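Aminoglycoside N(3)-acetyltransferase III (Serratia marcescens, PDB 7LAO) acetylates the 3-amino group of 2-deoxystreptamine antibiotics such as gentamicin and kanamycin, using acetyl-CoA as donor, and so confers resistance to them. Local coordinates at residues His136-Ala141 / Glu202-Phe207; Glu70-Ala75 / Arg184-Glu189; Ala61-Ser66 / Arg83-Phe88. All coordinates share one frame; numbering follows the deposited sequence.

Interaction 1: His136-Ala141 / Glu202-Phe207; sequences HRLGQA and ELAEDF
Glu202 meets the loop through its aliphatic base: its CB lies 3.8 Å from CD1 of Leu138, and the same methyl touches the backbone carbonyl of Glu202. The torsion at Leu138 sets this up, since CG is anti to the carbonyl carbon (chi1 -66°) and the isobutyl group extends over the strand. Leu203 points away and adds little more than its carbonyl oxygen, which lies near that methyl. Ala204 returns toward the loop, its CB 3.9 Å from CB of Leu138 and 3.8 Å from N of Gly139. At Glu205 the contact passes to the backbone, where O receives a CA-H...O approach from CA of Gly139 at 3.4 Å; the carboxylate of Glu205 leads away. Asp206 supplies the polar grip. Its OD2 accepts the N-H of Ala141 at 2.8 Å, nearly straight (170°) and on the syn side of the carboxylate, while OD1 uses its anti lone pair for N of Phe207, fixing the rotation of the group. A water donates to OD2 and also bridges to N of Gly139, although that second leg is short enough for its length to be doubtful. Gly139 has a positive phi (87°), as expected at the third position of the type II beta turn Arg137-Gln140. The geometry is thus that of a type II turn docked on the second strand, 200-207, of a beta-hairpin, with a strand aspartate capturing a backbone N-H just beyond the turn.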
# COMPACT_ATOMS: atom_id res chain seq x y z
N HIS A 136 -12.25 0.09 -7.69
CA HIS A 136 -11.27 1.00 -7.09
C HIS A 136 -11.53 2.36 -7.72
O HIS A 136 -10.95 2.70 -8.75
CB HIS A 136 -9.81 0.58 -7.24
CG HIS A 136 -8.89 1.25 -6.24
ND1 HIS A 136 -7.52 1.03 -6.21
CD2 HIS A 136 -9.16 2.12 -5.23
CE1 HIS A 136 -6.99 1.76 -5.25
NE2 HIS A 136 -7.95 2.42 -4.63
N ARG A 137 -12.42 3.12 -7.09
CA ARG A 137 -12.96 4.34 -7.67
C ARG A 137 -12.32 5.59 -7.10
O ARG A 137 -11.83 5.61 -5.96
CB ARG A 137 -14.48 4.41 -7.47
CG ARG A 137 -15.21 3.05 -7.43
CD ARG A 137 -16.72 3.22 -7.47
NE ARG A 137 -17.46 1.99 -7.20
CZ ARG A 137 -17.86 1.12 -8.13
NH1 ARG A 137 -17.59 1.33 -9.42
NH2 ARG A 137 -18.53 0.03 -7.78
N LEU A 138 -12.34 6.64 -7.91
CA LEU A 138 -12.01 7.96 -7.40
C LEU A 138 -12.90 8.30 -6.21
O LEU A 138 -14.12 8.12 -6.26
CB LEU A 138 -12.18 9.01 -8.48
CG LEU A 138 -11.19 8.83 -9.62
CD1 LEU A 138 -11.32 10.00 -10.54
CD2 LEU A 138 -9.77 8.68 -9.05
N GLY A 139 -12.29 8.83 -5.13
CA GLY A 139 -13.00 9.06 -3.89
C GLY A 139 -13.02 7.86 -2.96
O GLY A 139 -13.59 7.95 -1.87
N GLN A 140 -12.45 6.74 -3.37
CA GLN A 140 -12.36 5.55 -2.55
C GLN A 140 -10.95 5.02 -2.64
O GLN A 140 -10.70 3.84 -2.92
CB GLN A 140 -13.40 4.50 -2.98
CG GLN A 140 -14.83 5.03 -2.94
CD GLN A 140 -15.88 3.95 -3.11
OE1 GLN A 140 -15.79 3.09 -4.00
NE2 GLN A 140 -16.90 3.99 -2.24
N ALA A 141 -9.99 5.91 -2.41
CA ALA A 141 -8.59 5.56 -2.59
C ALA A 141 -8.14 4.49 -1.59
O ALA A 141 -7.64 3.42 -1.97
CB ALA A 141 -7.71 6.81 -2.47
N GLU A 202 -11.28 13.26 -14.47
CA GLU A 202 -12.34 13.19 -13.53
C GLU A 202 -11.77 13.53 -12.20
O GLU A 202 -10.60 13.43 -11.92
CB GLU A 202 -12.93 11.82 -13.48
CG GLU A 202 -14.42 11.79 -13.27
CD GLU A 202 -14.93 10.41 -13.53
OE1 GLU A 202 -14.87 9.57 -12.59
OE2 GLU A 202 -15.36 10.14 -14.67
N LEU A 203 -12.64 13.88 -11.36
CA LEU A 203 -12.23 14.52 -10.16
C LEU A 203 -12.45 13.60 -8.99
O LEU A 203 -13.43 12.85 -8.95
CB LEU A 203 -12.98 15.84 -9.96
CG LEU A 203 -12.68 16.60 -8.67
CD1 LEU A 203 -11.23 17.03 -8.63
CD2 LEU A 203 -13.61 17.80 -8.52
N ALA A 204 -11.52 13.64 -8.03
CA ALA A 204 -11.68 12.94 -6.76
C ALA A 204 -11.74 13.91 -5.59
O ALA A 204 -11.14 14.99 -5.61
CB ALA A 204 -10.53 11.94 -6.54
N GLU A 205 -12.34 13.41 -4.51
CA GLU A 205 -12.46 14.07 -3.22
C GLU A 205 -12.20 12.94 -2.22
O GLU A 205 -12.97 11.98 -2.18
CB GLU A 205 -13.86 14.65 -3.03
CG GLU A 205 -14.29 14.76 -1.58
CD GLU A 205 -14.09 16.16 -1.01
OE1 GLU A 205 -15.01 16.66 -0.33
OE2 GLU A 205 -13.02 16.75 -1.25
N ASP A 206 -11.14 13.03 -1.43
CA ASP A 206 -10.81 11.93 -0.52
C ASP A 206 -10.08 12.48 0.69
O ASP A 206 -9.70 13.65 0.75
CB ASP A 206 -9.97 10.86 -1.24
CG ASP A 206 -10.36 9.45 -0.84
OD1 ASP A 206 -10.64 9.24 0.37
OD2 ASP A 206 -10.39 8.55 -1.72
N PHE A 207 -9.91 11.61 1.68
CA PHE A 207 -9.18 11.96 2.89
C PHE A 207 -7.70 12.22 2.55
O PHE A 207 -7.13 11.62 1.64
CB PHE A 207 -9.29 10.83 3.93
CG PHE A 207 -10.67 10.65 4.48
CD1 PHE A 207 -11.18 11.53 5.40
CD2 PHE A 207 -11.46 9.58 4.06
CE1 PHE A 207 -12.46 11.37 5.91
CE2 PHE A 207 -12.74 9.41 4.56
CZ PHE A 207 -13.22 10.31 5.50
O HOH W 1 -9.85 8.81 -4.46

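Interaction 2: Glu70-Ala75 / Arg184-Glu189; sequences ETLNGA and RRVTYE
The carboxamide of Asn73 is approached by N of Thr187 from above its carbonyl plane, 50° out of it, so that the 3.2 Å bond to OD1 does not follow a lone pair; at the other branch of the amide, ND2 rests 4.0 Å from CG1 of Val186. The Tyr188 ring leads away from the loop to meet Tyr68; Thr71 OG1 stands oblique to it and comes closest to CB of Tyr188, at 3.2 Å. Main-chain bonding runs alongside: Asn73 N donates to Thr187 O almost straight, with a separation so short that its exact value is doubtful. Asn73 therefore serves Thr187 twice, its side-chain oxygen taking the acceptor role that a backbone carbonyl would fill in a hydrogen-bonded pair of an antiparallel ladder. Strand 185-192 forms a hairpin with 200-207, to which Val186 and Tyr188 bond; Thr187 and Glu189 turn their backbone groups to the other edge, and the loop lines that edge. Further along it, Glu189 N points at Thr71 OG1, 2.9 Å away at 179°; the hydroxyl also bonds to Pro67 O and, weakly, to Tyr68 O. Tyr188 CA makes a CA-H...O contact with Thr71 O at 3.2 Å. Apolar contact comes from Leu72: with CG anti to the backbone N (chi1 174°), the chain carries CD1 back to CB of Val186 at 3.8 Å.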
# COMPACT_ATOMS: atom_id res chain seq x y z
N GLU A 70 0.06 18.16 -9.14
CA GLU A 70 -0.23 19.08 -10.23
C GLU A 70 -1.71 19.45 -10.31
O GLU A 70 -2.05 20.45 -10.95
CB GLU A 70 0.24 18.47 -11.55
CG GLU A 70 1.73 18.15 -11.61
CD GLU A 70 2.06 16.77 -11.06
OE1 GLU A 70 1.26 16.21 -10.27
OE2 GLU A 70 3.14 16.23 -11.43
N THR A 71 -2.58 18.67 -9.66
CA THR A 71 -4.02 18.88 -9.68
C THR A 71 -4.60 19.04 -8.28
O THR A 71 -5.82 18.94 -8.11
CB THR A 71 -4.73 17.72 -10.40
OG1 THR A 71 -4.65 16.53 -9.61
CG2 THR A 71 -4.11 17.46 -11.78
N LEU A 72 -3.75 19.29 -7.28
CA LEU A 72 -4.12 19.14 -5.88
C LEU A 72 -4.86 20.37 -5.35
O LEU A 72 -4.33 21.48 -5.38
CB LEU A 72 -2.89 18.90 -5.01
CG LEU A 72 -3.19 18.88 -3.50
CD1 LEU A 72 -4.08 17.71 -3.12
CD2 LEU A 72 -1.90 18.89 -2.65
N ASN A 73 -6.07 20.13 -4.84
CA ASN A 73 -6.88 21.15 -4.17
C ASN A 73 -7.13 22.34 -5.10
O ASN A 73 -6.76 23.48 -4.81
CB ASN A 73 -6.23 21.59 -2.86
CG ASN A 73 -6.52 20.64 -1.73
OD1 ASN A 73 -7.62 20.10 -1.62
ND2 ASN A 73 -5.53 20.41 -0.88
N GLY A 74 -7.78 22.04 -6.22
CA GLY A 74 -8.11 23.05 -7.20
C GLY A 74 -6.92 23.89 -7.60
O GLY A 74 -6.98 25.12 -7.54
N ALA A 75 -5.82 23.24 -7.96
CA ALA A 75 -4.66 23.95 -8.49
C ALA A 75 -4.92 24.31 -9.94
O ALA A 75 -5.41 23.48 -10.71
CB ALA A 75 -3.40 23.11 -8.36
N ARG A 184 -8.99 15.73 7.66
CA ARG A 184 -8.59 16.53 6.50
C ARG A 184 -8.98 15.83 5.19
O ARG A 184 -8.86 14.61 5.06
CB ARG A 184 -7.08 16.80 6.53
CG ARG A 184 -6.66 17.83 7.58
CD ARG A 184 -5.18 17.71 7.94
NE ARG A 184 -4.32 17.87 6.77
CZ ARG A 184 -3.66 18.99 6.47
NH1 ARG A 184 -3.76 20.06 7.26
NH2 ARG A 184 -2.91 19.04 5.38
N ARG A 185 -9.42 16.63 4.23
CA ARG A 185 -9.80 16.19 2.89
C ARG A 185 -8.95 16.91 1.86
O ARG A 185 -8.44 18.01 2.11
CB ARG A 185 -11.28 16.48 2.60
CG ARG A 185 -12.23 16.13 3.72
CD ARG A 185 -12.55 14.66 3.67
NE ARG A 185 -13.32 14.32 2.48
CZ ARG A 185 -13.93 13.16 2.32
NH1 ARG A 185 -13.84 12.24 3.27
NH2 ARG A 185 -14.62 12.91 1.21
N VAL A 186 -8.83 16.29 0.68
CA VAL A 186 -8.15 16.89 -0.46
C VAL A 186 -8.99 16.63 -1.70
O VAL A 186 -9.92 15.81 -1.69
CB VAL A 186 -6.73 16.35 -0.69
CG1 VAL A 186 -5.84 16.63 0.52
CG2 VAL A 186 -6.77 14.86 -0.98
N THR A 187 -8.65 17.34 -2.78
CA THR A 187 -9.23 17.13 -4.10
C THR A 187 -8.14 17.13 -5.16
O THR A 187 -7.21 17.95 -5.10
CB THR A 187 -10.26 18.20 -4.45
OG1 THR A 187 -9.65 19.50 -4.45
CG2 THR A 187 -11.31 18.18 -3.41
N TYR A 188 -8.27 16.25 -6.13
CA TYR A 188 -7.35 16.24 -7.26
C TYR A 188 -8.10 15.67 -8.46
O TYR A 188 -9.29 15.34 -8.37
CB TYR A 188 -6.08 15.44 -6.93
CG TYR A 188 -6.38 14.07 -6.39
CD1 TYR A 188 -6.54 12.99 -7.24
CD2 TYR A 188 -6.53 13.86 -5.02
CE1 TYR A 188 -6.82 11.73 -6.75
CE2 TYR A 188 -6.82 12.60 -4.52
CZ TYR A 188 -6.96 11.53 -5.40
OH TYR A 188 -7.24 10.27 -4.94
N GLU A 189 -7.40 15.58 -9.59
CA GLU A 189 -7.99 15.06 -10.82
C GLU A 189 -7.10 13.97 -11.41
O GLU A 189 -5.87 14.03 -11.30
CB GLU A 189 -8.24 16.15 -11.87
CG GLU A 189 -9.60 16.86 -11.72
CD GLU A 189 -9.91 17.84 -12.86
OE1 GLU A 189 -10.58 18.86 -12.58
OE2 GLU A 189 -9.51 17.59 -14.02

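Interaction 3: Ala61-Ser66 / Arg83-Phe88; sequences ASWDRS and RRWPPF
Trp63 and Phe88 carry the aromatic part of this contact, with Trp85 completing a three-residue cluster. Phe88 presents its edge to one face of the Trp63 indole, the planes 62° apart, and its CD1 comes 3.5 Å from CD2 of Trp63. Beside it, CB of Phe88 stands almost on the normal of the six-membered ring of Trp63, 3.8 Å from the centroid, a CH-pi contact. Trp85 adds an offset edge-to-face pair, its CD1 being 4.0 Å from CH2 of Trp63. Polar contacts are fewer. NE1 of Trp85 donates to Arg65 O, a bond modelled so short that its length is doubtful; the same carbonyl oxygen lies over the Trp63 face opposite Phe88, displaced toward the rim. Pro86 O sits at the rim of Trp63, in the ring plane and 3.2 Å from CH2, buried with no hydrogen-bonding partner in the model. Alongside, the Arg65 chain, bent at chi2 and chi3, brings NH2 obliquely to within 3.1 Å of CZ2 of Trp85, a tight contact, with the guanidinium and indole planes 38° apart. Both segments belong to the long connection between strand 56-60 and helix 102-108, and Trp63 additionally packs on Met190 and Pro191 of strand 185-192.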
# COMPACT_ATOMS: atom_id res chain seq x y z
N ALA A 61 1.03 -0.04 -5.57
CA ALA A 61 1.83 0.26 -6.76
C ALA A 61 1.77 1.74 -7.14
O ALA A 61 2.79 2.33 -7.50
CB ALA A 61 1.36 -0.59 -7.95
N SER A 62 0.58 2.32 -7.12
CA SER A 62 0.41 3.74 -7.47
C SER A 62 0.94 3.92 -8.90
O SER A 62 0.83 3.01 -9.73
CB SER A 62 1.06 4.63 -6.42
OG SER A 62 1.04 6.00 -6.83
N TRP A 63 1.55 5.06 -9.22
CA TRP A 63 1.89 5.36 -10.61
C TRP A 63 3.04 6.35 -10.63
O TRP A 63 2.99 7.36 -9.93
CB TRP A 63 0.64 5.92 -11.31
CG TRP A 63 0.75 6.19 -12.82
CD1 TRP A 63 1.65 5.67 -13.69
CD2 TRP A 63 -0.09 7.07 -13.57
NE1 TRP A 63 1.41 6.15 -14.97
CE2 TRP A 63 0.35 7.02 -14.92
CE3 TRP A 63 -1.17 7.90 -13.25
CZ2 TRP A 63 -0.25 7.77 -15.93
CZ3 TRP A 63 -1.78 8.63 -14.25
CH2 TRP A 63 -1.31 8.56 -15.58
N ASP A 64 4.05 6.09 -11.48
CA ASP A 64 5.20 6.98 -11.57
C ASP A 64 4.90 8.29 -12.32
O ASP A 64 5.77 9.17 -12.33
CB ASP A 64 6.39 6.24 -12.22
CG ASP A 64 6.14 5.84 -13.68
OD1 ASP A 64 7.12 5.84 -14.45
OD2 ASP A 64 4.99 5.53 -14.07
N ARG A 65 3.71 8.45 -12.92
CA ARG A 65 3.32 9.68 -13.59
C ARG A 65 1.94 10.17 -13.11
O ARG A 65 1.13 10.69 -13.88
CB ARG A 65 3.31 9.51 -15.12
CG ARG A 65 4.68 9.24 -15.74
CD ARG A 65 5.65 10.39 -15.51
NE ARG A 65 4.95 11.67 -15.44
CZ ARG A 65 5.33 12.69 -14.69
NH1 ARG A 65 6.42 12.61 -13.93
NH2 ARG A 65 4.61 13.81 -14.69
N SER A 66 1.66 10.00 -11.84
CA SER A 66 0.38 10.46 -11.33
C SER A 66 0.39 11.99 -11.24
O SER A 66 1.40 12.57 -10.84
CB SER A 66 0.11 9.84 -9.97
OG SER A 66 -0.84 10.59 -9.23
N ARG A 83 -2.42 18.57 -22.23
CA ARG A 83 -3.06 17.30 -21.90
C ARG A 83 -2.44 16.12 -22.61
O ARG A 83 -3.12 15.11 -22.84
CB ARG A 83 -4.56 17.35 -22.16
CG ARG A 83 -5.35 16.81 -20.98
CD ARG A 83 -5.33 17.87 -19.88
NE ARG A 83 -5.84 17.41 -18.59
CZ ARG A 83 -6.46 18.20 -17.72
NH1 ARG A 83 -6.65 19.48 -18.01
NH2 ARG A 83 -6.90 17.73 -16.56
N ARG A 84 -1.16 16.16 -22.96
CA ARG A 84 -0.52 14.93 -23.39
C ARG A 84 0.08 14.16 -22.22
O ARG A 84 1.07 13.43 -22.39
CB ARG A 84 0.52 15.20 -24.46
CG ARG A 84 0.79 13.96 -25.27
CD ARG A 84 0.16 14.13 -26.64
NE ARG A 84 0.72 15.30 -27.29
CZ ARG A 84 -0.01 16.25 -27.87
NH1 ARG A 84 -1.33 16.16 -27.89
NH2 ARG A 84 0.59 17.29 -28.43
N TRP A 85 -0.49 14.33 -21.04
CA TRP A 85 -0.15 13.47 -19.93
C TRP A 85 -0.38 12.01 -20.33
O TRP A 85 -1.44 11.68 -20.85
CB TRP A 85 -1.01 13.81 -18.71
CG TRP A 85 -0.35 13.43 -17.44
CD1 TRP A 85 -0.26 12.18 -16.90
CD2 TRP A 85 0.33 14.31 -16.53
NE1 TRP A 85 0.43 12.22 -15.71
CE2 TRP A 85 0.80 13.52 -15.46
CE3 TRP A 85 0.57 15.68 -16.51
CZ2 TRP A 85 1.51 14.06 -14.39
CZ3 TRP A 85 1.28 16.22 -15.45
CH2 TRP A 85 1.74 15.41 -14.40
N PRO A 86 0.60 11.13 -20.10
CA PRO A 86 0.45 9.72 -20.51
C PRO A 86 -0.76 9.08 -19.84
O PRO A 86 -1.01 9.29 -18.65
CB PRO A 86 1.75 9.07 -20.03
CG PRO A 86 2.32 10.02 -19.05
CD PRO A 86 1.91 11.38 -19.50
N PRO A 87 -1.54 8.31 -20.59
CA PRO A 87 -2.69 7.63 -19.99
C PRO A 87 -2.25 6.53 -19.04
O PRO A 87 -1.19 5.92 -19.20
CB PRO A 87 -3.44 7.05 -21.20
CG PRO A 87 -2.92 7.83 -22.40
CD PRO A 87 -1.50 8.15 -22.06
N PHE A 88 -3.07 6.31 -18.03
CA PHE A 88 -2.77 5.27 -17.05
C PHE A 88 -3.21 3.94 -17.63
O PHE A 88 -4.40 3.64 -17.71
CB PHE A 88 -3.46 5.55 -15.72
CG PHE A 88 -3.25 4.47 -14.72
CD1 PHE A 88 -2.01 4.26 -14.16
CD2 PHE A 88 -4.30 3.64 -14.34
CE1 PHE A 88 -1.82 3.26 -13.23
CE2 PHE A 88 -4.11 2.65 -13.41
CZ PHE A 88 -2.88 2.45 -12.86

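In the fold
Following the chain, 61-66 leaves strand 56-60 of the central sheet, and interaction 3 closes a short loop when 83-88 returns to it. Before that closure, 70-75 opens interaction 2, which ends far later on strand 185-192, so interactions 2 and 3 cross; they touch where Glu70 OE2 packs on Trp85 CH2. Interaction 1 begins at 136-141, after interaction 3 has closed and while interaction 2 is still open, and ends on strand 200-207, beyond 184-189: interactions 1 and 2 cross as well. Their strands are partners in the two-stranded antiparallel sheet, joined by probable hydrogen bonds such as Asp206 O to Val186 N. Two loops from different parts of the chain are thereby tied to one hairpin.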